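Local coordinates for glucose-1-phosphate uridylyltransferase (Sphingomonas elodea, PDB 2UX8), which probably catalyses the formation of UDP-glucose and diphosphate from UTP and alpha-D-glucose 1-phosphate, and binds that sugar phosphate, at residues C[162-167]-C[248-253]; C[180-185]-C[208-213]; C[195-200]-C[242-247]. One frame throughout, in Å; residues are numbered along the deposited sequence.

Contact 1: residues C[162-167]-C[248-253]; sequences GGNLIC and GDQPFH
Asn164 and Phe252 pair side by side where strand 164-170 runs parallel to strand 252-256. Three backbone hydrogen bonds join them. Asn164 N donates a hydrogen bond to Pro251 O at 2.7 Å, and Asn164 O accepts one from His253 N at 3.0 Å. The two partners of Asn164 therefore flank Phe252. The roles then switch. His253 O accepts from Ile166 N at 3.2 Å, so His253 bonds to the residues on either side of Leu165. The backbone polar groups of Leu165 and Phe252 turn to other strands: Leu165 pairs with Ile217, and Phe252 with Val194. Weaker CA-H...O contacts fill in the ladder, such as Leu165 CA to His253 O at 3.3 Å. Gly163, with positive phi, brings its CA to the same Pro251 O that Asn164 N uses.

The Phe252 ring lies over the Asn164 side chain. Phe252 CG is anti to its own backbone N (chi1 -152°), which brings the ring back across the neighbouring strand. Asn164 CB sits over the centre of one ring face, 3.6 Å from the centroid and 4° off the ring normal, a CH-pi contact. Ile166 CG2 comes to the ring edge near its plane, 4.0 Å from Phe252 CE2. Asn164 and Phe252 share one face of the sheet, where Met246 and Leu218 also touch Asn164. Leu165 and His253 share the other face, against helix 150-161 through Tyr158 and Val161.

Strand 252-256 also pairs antiparallel with strand 191-198. Its parallel pairing with strand 164-170 thus makes it an inner strand of the mixed central sheet, in keeping with the GT-A type nucleotidyltransferase fold of this family.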
ATOM      1  N   GLY C 162      12.439  16.897 -36.872  1.00 38.16           N
ATOM      2  CA  GLY C 162      12.803  15.568 -36.398  1.00 37.19           C
ATOM      3  C   GLY C 162      13.983  15.574 -35.456  1.00 36.97           C
ATOM      4  O   GLY C 162      14.283  16.607 -34.864  1.00 36.69           O
ATOM      5  N   GLY C 163      14.652  14.434 -35.309  1.00 49.46           N
ATOM      6  CA  GLY C 163      15.806  14.367 -34.423  1.00 49.52           C
ATOM      7  C   GLY C 163      15.489  14.495 -32.939  1.00 49.61           C
ATOM      8  O   GLY C 163      14.478  13.982 -32.473  1.00 49.67           O
ATOM      9  N   ASN C 164      16.352  15.188 -32.201  1.00 43.73           N
ATOM     10  CA  ASN C 164      16.168  15.366 -30.769  1.00 44.07           C
ATOM     11  C   ASN C 164      15.857  16.814 -30.410  1.00 43.99           C
ATOM     12  O   ASN C 164      16.417  17.741 -30.990  1.00 44.82           O
ATOM     13  CB  ASN C 164      17.426  14.908 -30.026  1.00 50.51           C
ATOM     14  CG  ASN C 164      17.952  13.577 -30.538  1.00 51.62           C
ATOM     15  OD1 ASN C 164      18.792  13.534 -31.439  1.00 55.10           O
ATOM     16  ND2 ASN C 164      17.449  12.482 -29.977  1.00 50.99           N
ATOM     17  N   LEU C 165      14.952  17.002 -29.458  1.00 44.87           N
ATOM     18  CA  LEU C 165      14.576  18.334 -29.021  1.00 44.42           C
ATOM     19  C   LEU C 165      14.498  18.401 -27.503  1.00 44.72           C
ATOM     20  O   LEU C 165      14.230  17.401 -26.829  1.00 44.39           O
ATOM     21  CB  LEU C 165      13.219  18.741 -29.602  1.00 47.60           C
ATOM     22  CG  LEU C 165      13.018  18.880 -31.112  1.00 47.81           C
ATOM     23  CD1 LEU C 165      12.605  17.546 -31.687  1.00 47.84           C
ATOM     24  CD2 LEU C 165      11.926  19.899 -31.398  1.00 47.80           C
ATOM     25  N   ILE C 166      14.736  19.595 -26.974  1.00 47.22           N
ATOM     26  CA  ILE C 166      14.675  19.832 -25.542  1.00 47.65           C
ATOM     27  C   ILE C 166      14.161  21.240 -25.323  1.00 48.37           C
ATOM     28  O   ILE C 166      14.344  22.108 -26.166  1.00 48.86           O
ATOM     29  CB  ILE C 166      16.062  19.707 -24.883  1.00 33.56           C
ATOM     30  CG1 ILE C 166      17.069  20.568 -25.645  1.00 34.41           C
ATOM     31  CG2 ILE C 166      16.500  18.247 -24.849  1.00 32.89           C
ATOM     32  CD1 ILE C 166      18.431  20.641 -25.001  1.00 33.77           C
ATOM     33  N   CYS C 167      13.503  21.465 -24.198  1.00 53.78           N
ATOM     34  CA  CYS C 167      12.996  22.790 -23.894  1.00 54.52           C
ATOM     35  C   CYS C 167      14.164  23.628 -23.383  1.00 55.55           C
ATOM     36  O   CYS C 167      14.932  23.187 -22.525  1.00 55.96           O
ATOM     37  CB  CYS C 167      11.907  22.714 -22.833  1.00 41.06           C
ATOM     38  SG  CYS C 167      11.092  24.276 -22.569  1.00 38.92           S
ATOM     39  N   GLY C 248      26.705  15.459 -33.562  1.00 72.27           N
ATOM     40  CA  GLY C 248      27.193  15.403 -34.920  1.00 71.69           C
ATOM     41  C   GLY C 248      26.406  14.626 -35.941  1.00 70.95           C
ATOM     42  O   GLY C 248      26.693  14.747 -37.114  1.00 71.29           O
ATOM     43  N   ASP C 249      25.434  13.819 -35.561  1.00 74.77           N
ATOM     44  CA  ASP C 249      24.766  13.130 -36.637  1.00 73.60           C
ATOM     45  C   ASP C 249      23.256  13.116 -36.666  1.00 72.02           C
ATOM     46  O   ASP C 249      22.653  12.434 -37.487  1.00 72.81           O
ATOM     47  CB  ASP C 249      25.364  11.731 -36.831  1.00127.18           C
ATOM     48  CG  ASP C 249      24.846  10.727 -35.867  1.00127.18           C
ATOM     49  OD1 ASP C 249      23.618  10.551 -35.818  1.00127.94           O
ATOM     50  OD2 ASP C 249      25.673  10.097 -35.181  1.00127.18           O
ATOM     51  N   GLN C 250      22.639  13.904 -35.797  1.00 75.43           N
ATOM     52  CA  GLN C 250      21.194  14.016 -35.803  1.00 72.92           C
ATOM     53  C   GLN C 250      20.767  15.424 -35.417  1.00 70.49           C
ATOM     54  O   GLN C 250      21.422  16.087 -34.608  1.00 70.23           O
ATOM     55  CB  GLN C 250      20.560  12.971 -34.885  1.00 75.24           C
ATOM     56  CG  GLN C 250      19.772  11.939 -35.671  1.00 75.12           C
ATOM     57  CD  GLN C 250      19.290  10.768 -34.837  1.00 75.15           C
ATOM     58  OE1 GLN C 250      18.494   9.956 -35.302  1.00 74.18           O
ATOM     59  NE2 GLN C 250      19.777  10.669 -33.608  1.00 74.99           N
ATOM     60  N   PRO C 251      19.682  15.914 -36.037  1.00 41.27           N
ATOM     61  CA  PRO C 251      19.127  17.250 -35.786  1.00 40.09           C
ATOM     62  C   PRO C 251      18.866  17.427 -34.296  1.00 39.56           C
ATOM     63  O   PRO C 251      18.077  16.682 -33.718  1.00 39.71           O
ATOM     64  CB  PRO C 251      17.813  17.231 -36.566  1.00 23.29           C
ATOM     65  CG  PRO C 251      18.086  16.296 -37.690  1.00 23.03           C
ATOM     66  CD  PRO C 251      18.900  15.192 -37.058  1.00 23.96           C
ATOM     67  N   PHE C 252      19.520  18.395 -33.669  1.00 62.81           N
ATOM     68  CA  PHE C 252      19.297  18.614 -32.255  1.00 62.04           C
ATOM     69  C   PHE C 252      19.009  20.084 -32.008  1.00 61.35           C
ATOM     70  O   PHE C 252      19.860  20.944 -32.229  1.00 61.36           O
ATOM     71  CB  PHE C 252      20.500  18.129 -31.454  1.00 52.03           C
ATOM     72  CG  PHE C 252      20.152  17.692 -30.070  1.00 52.92           C
ATOM     73  CD1 PHE C 252      20.891  16.706 -29.430  1.00 52.30           C
ATOM     74  CD2 PHE C 252      19.083  18.273 -29.400  1.00 52.96           C
ATOM     75  CE1 PHE C 252      20.570  16.304 -28.140  1.00 52.98           C
ATOM     76  CE2 PHE C 252      18.755  17.881 -28.113  1.00 52.74           C
ATOM     77  CZ  PHE C 252      19.502  16.892 -27.477  1.00 52.29           C
ATOM     78  N   HIS C 253      17.791  20.364 -31.558  1.00 48.89           N
ATOM     79  CA  HIS C 253      17.371  21.734 -31.319  1.00 47.83           C
ATOM     80  C   HIS C 253      16.791  22.001 -29.945  1.00 47.49           C
ATOM     81  O   HIS C 253      16.258  21.106 -29.283  1.00 47.38           O
ATOM     82  CB  HIS C 253      16.330  22.127 -32.357  1.00 46.32           C
ATOM     83  CG  HIS C 253      16.773  21.897 -33.763  1.00 46.50           C
ATOM     84  ND1 HIS C 253      17.673  22.719 -34.402  1.00 46.39           N
ATOM     85  CD2 HIS C 253      16.465  20.918 -34.643  1.00 45.83           C
ATOM     86  CE1 HIS C 253      17.899  22.258 -35.618  1.00 45.44           C
ATOM     87  NE2 HIS C 253      17.179  21.165 -35.788  1.00 44.10           N
TER

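Contact 2: residues C[180-185]-C[208-213]; sequences GIITPG and SNLSVI. With G1P (1-O-phosphono-alpha-D-glucopyranose), chain K.
Ile182 and Leu210 face each other where strand 181-188 meets strand 210-213. Segments 181-185 and 210-213 run at 127° to one another and share a single bridge, Ile181 with Ser211. Ile182 N donates to Leu210 O at 2.9 Å, and Val212 N donates to Gly180 O at 2.9 Å.

Ile182 CB is set toward strand 210-213. It lies 3.7 Å from Leu210 CG and also rests near Leu210 O. The CG2 branch, placed anti to the backbone N, reaches the Leu210 CG and CD2 atoms. CG1 stays beside the backbone N (chi1 -59°), passes Leu210 O and heads along the partner strand to Val212 CG2, 4.1 Å away. At the tip, CD1 touches Leu210 CG and Ile166 of the adjoining strand. The Leu210 side chain crosses Ile182 at about a right angle, and its CD2 lies against Pro184 CD at 3.7 Å. Past the bridge, Ser208 OG donates to Ile182 O. The Ser211 hydroxyl turns elsewhere, to Glu169 O.

The other end of the contact holds the sugar. Gly180 N donates to O4 of the glucose 1-phosphate at 3.0 Å, nearly straight at 168°. The same O4 donates to Val212 O at 2.6 Å. Glu199 takes the O2 and O3 hydroxyls.

One hydroxyl is thus gripped as acceptor and as donor by main-chain groups of both segments. Because the Val212 N to Gly180 O bond ties the two residues together, the contact is consistent with recognition of where the 4-hydroxyl points on the sugar ring.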
ATOM      1  N   GLY C 180      21.845  21.944 -17.145  1.00 56.71           N
ATOM      2  CA  GLY C 180      22.709  21.470 -18.203  1.00 55.75           C
ATOM      3  C   GLY C 180      22.711  22.679 -19.111  1.00 55.29           C
ATOM      4  O   GLY C 180      21.650  23.264 -19.348  1.00 55.65           O
ATOM      5  N   ILE C 181      23.873  23.081 -19.609  1.00 52.85           N
ATOM      6  CA  ILE C 181      23.917  24.261 -20.458  1.00 52.23           C
ATOM      7  C   ILE C 181      24.159  23.962 -21.926  1.00 51.96           C
ATOM      8  O   ILE C 181      24.943  23.084 -22.275  1.00 51.96           O
ATOM      9  CB  ILE C 181      24.967  25.255 -19.935  1.00 67.19           C
ATOM     10  CG1 ILE C 181      24.515  25.783 -18.572  1.00 66.90           C
ATOM     11  CG2 ILE C 181      25.141  26.408 -20.909  1.00 67.04           C
ATOM     12  CD1 ILE C 181      23.172  26.510 -18.607  1.00 66.05           C
ATOM     13  N   ILE C 182      23.470  24.708 -22.779  1.00 53.26           N
ATOM     14  CA  ILE C 182      23.575  24.533 -24.217  1.00 52.95           C
ATOM     15  C   ILE C 182      24.531  25.520 -24.875  1.00 53.33           C
ATOM     16  O   ILE C 182      24.617  26.680 -24.478  1.00 53.43           O
ATOM     17  CB  ILE C 182      22.204  24.720 -24.883  1.00 42.52           C
ATOM     18  CG1 ILE C 182      21.203  23.716 -24.308  1.00 42.25           C
ATOM     19  CG2 ILE C 182      22.334  24.588 -26.392  1.00 41.43           C
ATOM     20  CD1 ILE C 182      19.766  23.958 -24.739  1.00 41.64           C
ATOM     21  N   THR C 183      25.253  25.035 -25.880  1.00 51.58           N
ATOM     22  CA  THR C 183      26.165  25.855 -26.671  1.00 51.78           C
ATOM     23  C   THR C 183      25.316  26.073 -27.926  1.00 51.45           C
ATOM     24  O   THR C 183      25.209  25.189 -28.774  1.00 51.35           O
ATOM     25  CB  THR C 183      27.446  25.075 -27.008  1.00 63.39           C
ATOM     26  OG1 THR C 183      28.096  24.692 -25.790  1.00 64.27           O
ATOM     27  CG2 THR C 183      28.392  25.926 -27.830  1.00 63.12           C
ATOM     28  N   PRO C 184      24.692  27.253 -28.050  1.00 67.25           N
ATOM     29  CA  PRO C 184      23.826  27.613 -29.175  1.00 67.26           C
ATOM     30  C   PRO C 184      24.443  27.820 -30.543  1.00 67.78           C
ATOM     31  O   PRO C 184      25.579  28.275 -30.669  1.00 68.40           O
ATOM     32  CB  PRO C 184      23.146  28.877 -28.682  1.00 43.84           C
ATOM     33  CG  PRO C 184      24.261  29.556 -27.978  1.00 43.77           C
ATOM     34  CD  PRO C 184      24.903  28.423 -27.177  1.00 44.11           C
ATOM     35  N   GLY C 185      23.655  27.490 -31.562  1.00 46.69           N
ATOM     36  CA  GLY C 185      24.060  27.650 -32.943  1.00 46.04           C
ATOM     37  C   GLY C 185      23.045  28.568 -33.592  1.00 46.04           C
ATOM     38  O   GLY C 185      22.650  29.572 -33.005  1.00 46.66           O
ATOM     39  N   SER C 208      27.190  29.491 -22.103  1.00 77.64           N
ATOM     40  CA  SER C 208      26.114  30.439 -22.386  1.00 75.36           C
ATOM     41  C   SER C 208      25.126  30.471 -21.233  1.00 73.92           C
ATOM     42  O   SER C 208      25.453  30.101 -20.104  1.00 73.77           O
ATOM     43  CB  SER C 208      25.364  30.051 -23.667  1.00 65.42           C
ATOM     44  OG  SER C 208      24.500  28.946 -23.446  1.00 64.16           O
ATOM     45  N   ASN C 209      23.908  30.906 -21.532  1.00 77.80           N
ATOM     46  CA  ASN C 209      22.870  30.998 -20.521  1.00 75.78           C
ATOM     47  C   ASN C 209      21.650  30.107 -20.750  1.00 74.14           C
ATOM     48  O   ASN C 209      20.883  29.877 -19.814  1.00 74.22           O
ATOM     49  CB  ASN C 209      22.400  32.451 -20.380  1.00 71.39           C
ATOM     50  CG  ASN C 209      23.390  33.319 -19.629  1.00 71.14           C
ATOM     51  OD1 ASN C 209      24.434  33.704 -20.159  1.00 71.61           O
ATOM     52  ND2 ASN C 209      23.067  33.625 -18.380  1.00 70.82           N
ATOM     53  N   LEU C 210      21.449  29.602 -21.967  1.00 55.89           N
ATOM     54  CA  LEU C 210      20.267  28.772 -22.179  1.00 53.99           C
ATOM     55  C   LEU C 210      20.458  27.350 -21.661  1.00 52.47           C
ATOM     56  O   LEU C 210      21.264  26.567 -22.168  1.00 52.57           O
ATOM     57  CB  LEU C 210      19.810  28.778 -23.646  1.00 44.45           C
ATOM     58  CG  LEU C 210      20.470  27.932 -24.721  1.00 44.31           C
ATOM     59  CD1 LEU C 210      19.559  27.903 -25.934  1.00 44.11           C
ATOM     60  CD2 LEU C 210      21.834  28.493 -25.071  1.00 45.16           C
ATOM     61  N   SER C 211      19.694  27.051 -20.617  1.00 50.78           N
ATOM     62  CA  SER C 211      19.731  25.769 -19.940  1.00 49.14           C
ATOM     63  C   SER C 211      18.709  24.779 -20.479  1.00 47.39           C
ATOM     64  O   SER C 211      17.836  25.130 -21.273  1.00 46.92           O
ATOM     65  CB  SER C 211      19.485  25.991 -18.453  1.00 83.25           C
ATOM     66  OG  SER C 211      18.306  26.759 -18.262  1.00 83.90           O
ATOM     67  N   VAL C 212      18.832  23.537 -20.029  1.00 53.12           N
ATOM     68  CA  VAL C 212      17.931  22.469 -20.436  1.00 51.31           C
ATOM     69  C   VAL C 212      16.797  22.388 -19.419  1.00 49.99           C
ATOM     70  O   VAL C 212      17.041  22.408 -18.219  1.00 49.96           O
ATOM     71  CB  VAL C 212      18.675  21.111 -20.482  1.00 43.49           C
ATOM     72  CG1 VAL C 212      17.757  20.020 -21.007  1.00 43.89           C
ATOM     73  CG2 VAL C 212      19.905  21.223 -21.365  1.00 42.96           C
ATOM     74  N   ILE C 213      15.560  22.327 -19.897  1.00 45.17           N
ATOM     75  CA  ILE C 213      14.412  22.229 -19.007  1.00 42.93           C
ATOM     76  C   ILE C 213      13.847  20.817 -19.130  1.00 41.37           C
ATOM     77  O   ILE C 213      14.044  20.162 -20.144  1.00 41.28           O
ATOM     78  CB  ILE C 213      13.331  23.284 -19.360  1.00 36.25           C
ATOM     79  CG1 ILE C 213      13.911  24.692 -19.192  1.00 35.02           C
ATOM     80  CG2 ILE C 213      12.106  23.107 -18.470  1.00 35.26           C
ATOM     81  CD1 ILE C 213      14.572  24.938 -17.861  1.00 32.75           C
TER
HETATM   82  C1  G1P K1290      18.170  17.548 -15.003  0.60 60.19           C
HETATM   83  C2  G1P K1290      19.182  17.561 -16.167  0.60 60.19           C
HETATM   84  C3  G1P K1290      19.697  18.998 -16.354  0.60 60.19           C
HETATM   85  C4  G1P K1290      18.502  19.883 -16.694  0.60 60.19           C
HETATM   86  C5  G1P K1290      17.500  19.813 -15.519  0.60 60.19           C
HETATM   87  C6  G1P K1290      16.277  20.683 -15.848  0.60 60.19           C
HETATM   88  O1  G1P K1290      18.847  17.941 -13.788  0.60 60.19           O
HETATM   89  O2  G1P K1290      20.268  16.693 -15.848  0.60 60.19           O
HETATM   90  O3  G1P K1290      20.629  19.035 -17.425  0.60 60.19           O
HETATM   91  O4  G1P K1290      18.951  21.226 -16.874  0.60 60.19           O
HETATM   92  O5  G1P K1290      17.054  18.441 -15.321  0.60 60.19           O
HETATM   93  O6  G1P K1290      15.325  20.632 -14.782  0.60 60.19           O
HETATM   94  P   G1P K1290      17.866  17.754 -12.508  0.60 60.19           P
HETATM   95  O1P G1P K1290      17.392  16.351 -12.408  0.60 60.19           O
HETATM   96  O2P G1P K1290      18.660  18.164 -11.179  0.60 60.19           O
HETATM   97  O3P G1P K1290      16.591  18.731 -12.642  0.60 60.19           O

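Contact 3: residues C[195-200]-C[242-247]; sequences KGLVEK and AMQRMI. With G1P (1-O-phosphono-alpha-D-glucopyranose), chain K.
Strand 191-198, which leads into the sugar-binding residue Glu199, meets helix 240-244 and the turn after it where Leu197 lies against Gln244. The two side chains lie alongside each other, running opposite ways. Leu197 CD2 sits 3.4 Å from Gln244 CG, beside the aliphatic part of the glutamine. The Gln244 chain bends at chi2 (-74°), which carries its amide to the strand backbone. There Gln244 NE2 donates to Leu197 O at 2.9 Å. The bond is not straight: its N-H...O angle is 144°, and the donor is tilted 22° from the carbonyl plane.

The other Leu197 methyl, CD1, reaches Met243 CB at 4.1 Å. Met243 in turn packs on Tyr216 and Leu218 of strand 215-218. Just before Leu197, residues Lys195 and Gly196 both face Thr183 and form a classic beta bulge in the antiparallel pairing with strand 181-188. Ile247 lies against this bulge. Its CD1 is 3.7 Å from Gly196 CA and also meets Leu197 CD2 and Lys195 O.

Beyond the strand end, Glu199 turns to the bound glucose 1-phosphate. Its OE2 accepts from both the O2 and O3 hydroxyls of the sugar; both bonds are modelled very short, so their exact lengths are doubtful.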
ATOM      1  N   LYS C 195      24.870  22.999 -30.240  1.00 57.57           N
ATOM      2  CA  LYS C 195      26.164  22.558 -30.742  1.00 58.64           C
ATOM      3  C   LYS C 195      26.945  21.840 -29.654  1.00 59.05           C
ATOM      4  O   LYS C 195      27.946  21.183 -29.925  1.00 59.23           O
ATOM      5  CB  LYS C 195      26.960  23.762 -31.266  1.00104.03           C
ATOM      6  CG  LYS C 195      26.425  24.333 -32.582  1.00104.39           C
ATOM      7  CD  LYS C 195      27.180  25.585 -32.999  1.00105.38           C
ATOM      8  CE  LYS C 195      26.709  26.105 -34.355  1.00108.15           C
ATOM      9  NZ  LYS C 195      27.299  27.442 -34.688  1.00107.25           N
ATOM     10  N   GLY C 196      26.478  21.964 -28.420  1.00 70.14           N
ATOM     11  CA  GLY C 196      27.152  21.314 -27.318  1.00 71.28           C
ATOM     12  C   GLY C 196      26.371  21.498 -26.040  1.00 72.05           C
ATOM     13  O   GLY C 196      25.481  22.347 -25.958  1.00 72.43           O
ATOM     14  N   LEU C 197      26.706  20.700 -25.034  1.00 42.05           N
ATOM     15  CA  LEU C 197      26.018  20.787 -23.765  1.00 42.95           C
ATOM     16  C   LEU C 197      26.824  20.167 -22.651  1.00 43.77           C
ATOM     17  O   LEU C 197      27.413  19.103 -22.817  1.00 43.96           O
ATOM     18  CB  LEU C 197      24.640  20.116 -23.869  1.00 77.09           C
ATOM     19  CG  LEU C 197      24.511  18.658 -24.317  1.00 77.01           C
ATOM     20  CD1 LEU C 197      23.050  18.362 -24.614  1.00 76.02           C
ATOM     21  CD2 LEU C 197      25.331  18.407 -25.562  1.00 78.10           C
ATOM     22  N   VAL C 198      26.866  20.854 -21.519  1.00 73.86           N
ATOM     23  CA  VAL C 198      27.582  20.363 -20.355  1.00 75.68           C
ATOM     24  C   VAL C 198      26.627  20.367 -19.167  1.00 76.84           C
ATOM     25  O   VAL C 198      25.875  21.328 -18.969  1.00 77.23           O
ATOM     26  CB  VAL C 198      28.807  21.241 -20.043  1.00 67.91           C
ATOM     27  CG1 VAL C 198      29.843  21.084 -21.136  1.00 68.49           C
ATOM     28  CG2 VAL C 198      28.392  22.693 -19.933  1.00 67.82           C
ATOM     29  N   GLU C 199      26.643  19.286 -18.393  1.00 57.60           N
ATOM     30  CA  GLU C 199      25.782  19.140 -17.212  1.00 59.06           C
ATOM     31  C   GLU C 199      26.323  20.089 -16.146  1.00 60.15           C
ATOM     32  O   GLU C 199      27.495  20.131 -15.958  1.00 60.30           O
ATOM     33  CB  GLU C 199      25.875  17.702 -16.682  1.00102.40           C
ATOM     34  CG  GLU C 199      24.552  17.004 -16.381  1.00101.82           C
ATOM     35  CD  GLU C 199      23.548  17.885 -15.675  1.00101.63           C
ATOM     36  OE1 GLU C 199      23.906  18.545 -14.686  1.00100.65           O
ATOM     37  OE2 GLU C 199      22.387  17.910 -16.108  1.00101.63           O
ATOM     38  N   LYS C 200      25.497  20.850 -15.450  1.00 98.34           N
ATOM     39  CA  LYS C 200      25.979  21.771 -14.408  1.00100.21           C
ATOM     40  C   LYS C 200      27.444  22.260 -14.441  1.00101.35           C
ATOM     41  O   LYS C 200      28.267  21.837 -13.626  1.00102.02           O
ATOM     42  CB  LYS C 200      25.707  21.163 -13.031  1.00126.81           C
ATOM     43  CG  LYS C 200      24.247  20.886 -12.757  1.00127.72           C
ATOM     44  CD  LYS C 200      23.993  20.653 -11.281  1.00127.37           C
ATOM     45  CE  LYS C 200      22.526  20.359 -11.030  1.00127.55           C
ATOM     46  NZ  LYS C 200      22.192  20.248  -9.590  1.00127.70           N
ATOM     47  N   ALA C 242      24.861  11.628 -22.806  1.00 63.42           N
ATOM     48  CA  ALA C 242      24.465  10.704 -23.855  1.00 63.55           C
ATOM     49  C   ALA C 242      23.900  11.461 -25.014  1.00 63.73           C
ATOM     50  O   ALA C 242      24.111  11.081 -26.158  1.00 63.37           O
ATOM     51  CB  ALA C 242      23.454   9.686 -23.341  1.00 32.75           C
ATOM     52  N   MET C 243      23.177  12.534 -24.721  1.00 59.47           N
ATOM     53  CA  MET C 243      22.625  13.364 -25.780  1.00 58.39           C
ATOM     54  C   MET C 243      23.789  13.976 -26.551  1.00 59.86           C
ATOM     55  O   MET C 243      23.747  14.112 -27.768  1.00 59.71           O
ATOM     56  CB  MET C 243      21.769  14.466 -25.188  1.00 46.86           C
ATOM     57  CG  MET C 243      20.651  13.931 -24.350  1.00 45.14           C
ATOM     58  SD  MET C 243      19.511  15.216 -23.917  1.00 42.46           S
ATOM     59  CE  MET C 243      20.247  15.788 -22.377  1.00 41.96           C
ATOM     60  N   GLN C 244      24.816  14.348 -25.796  1.00 71.17           N
ATOM     61  CA  GLN C 244      26.064  14.912 -26.291  1.00 72.56           C
ATOM     62  C   GLN C 244      26.548  14.114 -27.491  1.00 73.25           C
ATOM     63  O   GLN C 244      26.722  14.638 -28.593  1.00 73.26           O
ATOM     64  CB  GLN C 244      27.100  14.784 -25.178  1.00 87.67           C
ATOM     65  CG  GLN C 244      27.530  16.067 -24.539  1.00 88.48           C
ATOM     66  CD  GLN C 244      28.434  16.845 -25.444  1.00 90.34           C
ATOM     67  OE1 GLN C 244      29.199  16.261 -26.200  1.00 91.54           O
ATOM     68  NE2 GLN C 244      28.368  18.168 -25.369  1.00 90.96           N
ATOM     69  N   ARG C 245      26.763  12.827 -27.250  1.00 58.00           N
ATOM     70  CA  ARG C 245      27.260  11.924 -28.272  1.00 58.92           C
ATOM     71  C   ARG C 245      26.421  11.887 -29.518  1.00 59.27           C
ATOM     72  O   ARG C 245      26.711  11.136 -30.442  1.00 59.17           O
ATOM     73  CB  ARG C 245      27.405  10.508 -27.713  1.00 80.28           C
ATOM     74  CG  ARG C 245      28.761  10.230 -27.109  1.00 80.98           C
ATOM     75  CD  ARG C 245      29.320   8.954 -27.669  1.00 82.96           C
ATOM     76  NE  ARG C 245      29.225   7.877 -26.700  1.00 84.21           N
ATOM     77  CZ  ARG C 245      28.761   6.668 -26.981  1.00 84.55           C
ATOM     78  NH1 ARG C 245      28.345   6.392 -28.207  1.00 83.90           N
ATOM     79  NH2 ARG C 245      28.724   5.738 -26.037  1.00 83.95           N
ATOM     80  N   MET C 246      25.371  12.692 -29.545  1.00 79.98           N
ATOM     81  CA  MET C 246      24.523  12.714 -30.713  1.00 81.45           C
ATOM     82  C   MET C 246      24.287  14.086 -31.274  1.00 81.17           C
ATOM     83  O   MET C 246      23.198  14.406 -31.743  1.00 81.91           O
ATOM     84  CB  MET C 246      23.203  12.010 -30.435  1.00108.08           C
ATOM     85  CG  MET C 246      23.382  10.522 -30.241  1.00109.74           C
ATOM     86  SD  MET C 246      21.908   9.557 -30.530  1.00110.92           S
ATOM     87  CE  MET C 246      20.712  10.804 -30.723  1.00109.23           C
ATOM     88  N   ILE C 247      25.330  14.901 -31.222  1.00 80.88           N
ATOM     89  CA  ILE C 247      25.258  16.237 -31.781  1.00 80.52           C
ATOM     90  C   ILE C 247      25.638  16.184 -33.262  1.00 80.12           C
ATOM     91  O   ILE C 247      24.977  16.774 -34.112  1.00 79.74           O
ATOM     92  CB  ILE C 247      26.248  17.192 -31.087  1.00102.80           C
ATOM     93  CG1 ILE C 247      25.979  17.245 -29.590  1.00102.33           C
ATOM     94  CG2 ILE C 247      26.107  18.591 -31.650  1.00102.72           C
ATOM     95  CD1 ILE C 247      27.051  17.963 -28.811  1.00102.10           C
TER
HETATM   96  C1  G1P K1290      18.170  17.548 -15.003  0.60 60.19           C
HETATM   97  C2  G1P K1290      19.182  17.561 -16.167  0.60 60.19           C
HETATM   98  C3  G1P K1290      19.697  18.998 -16.354  0.60 60.19           C
HETATM   99  C4  G1P K1290      18.502  19.883 -16.694  0.60 60.19           C
HETATM  100  C5  G1P K1290      17.500  19.813 -15.519  0.60 60.19           C
HETATM  101  C6  G1P K1290      16.277  20.683 -15.848  0.60 60.19           C
HETATM  102  O1  G1P K1290      18.847  17.941 -13.788  0.60 60.19           O
HETATM  103  O2  G1P K1290      20.268  16.693 -15.848  0.60 60.19           O
HETATM  104  O3  G1P K1290      20.629  19.035 -17.425  0.60 60.19           O
HETATM  105  O4  G1P K1290      18.951  21.226 -16.874  0.60 60.19           O
HETATM  106  O5  G1P K1290      17.054  18.441 -15.321  0.60 60.19           O
HETATM  107  O6  G1P K1290      15.325  20.632 -14.782  0.60 60.19           O
HETATM  108  P   G1P K1290      17.866  17.754 -12.508  0.60 60.19           P
HETATM  109  O1P G1P K1290      17.392  16.351 -12.408  0.60 60.19           O
HETATM  110  O2P G1P K1290      18.660  18.164 -11.179  0.60 60.19           O
HETATM  111  O3P G1P K1290      16.591  18.731 -12.642  0.60 60.19           O

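All three contacts gather about the same mixed sheet. Contact 2 is the most buried, although Pro184 at its edge is exposed; contacts 1 and 3 are partly buried. Contact 1 is a regular parallel ladder, contact 2 a single bridge between steeply angled strands, and contact 3 the end of a helix and the turn after it set against a strand by one side-chain amide and apolar groups. Contacts 1 and 2 join through Cys167 O and Ile213 N, and through Ile166 packed on Ile182. Contacts 2 and 3 share the pairing of strands 181-188 and 191-198, and both hold the glucose 1-phosphate, by backbone groups and by a carboxylate. Phe252 of contact 1 packs on Met243 of contact 3.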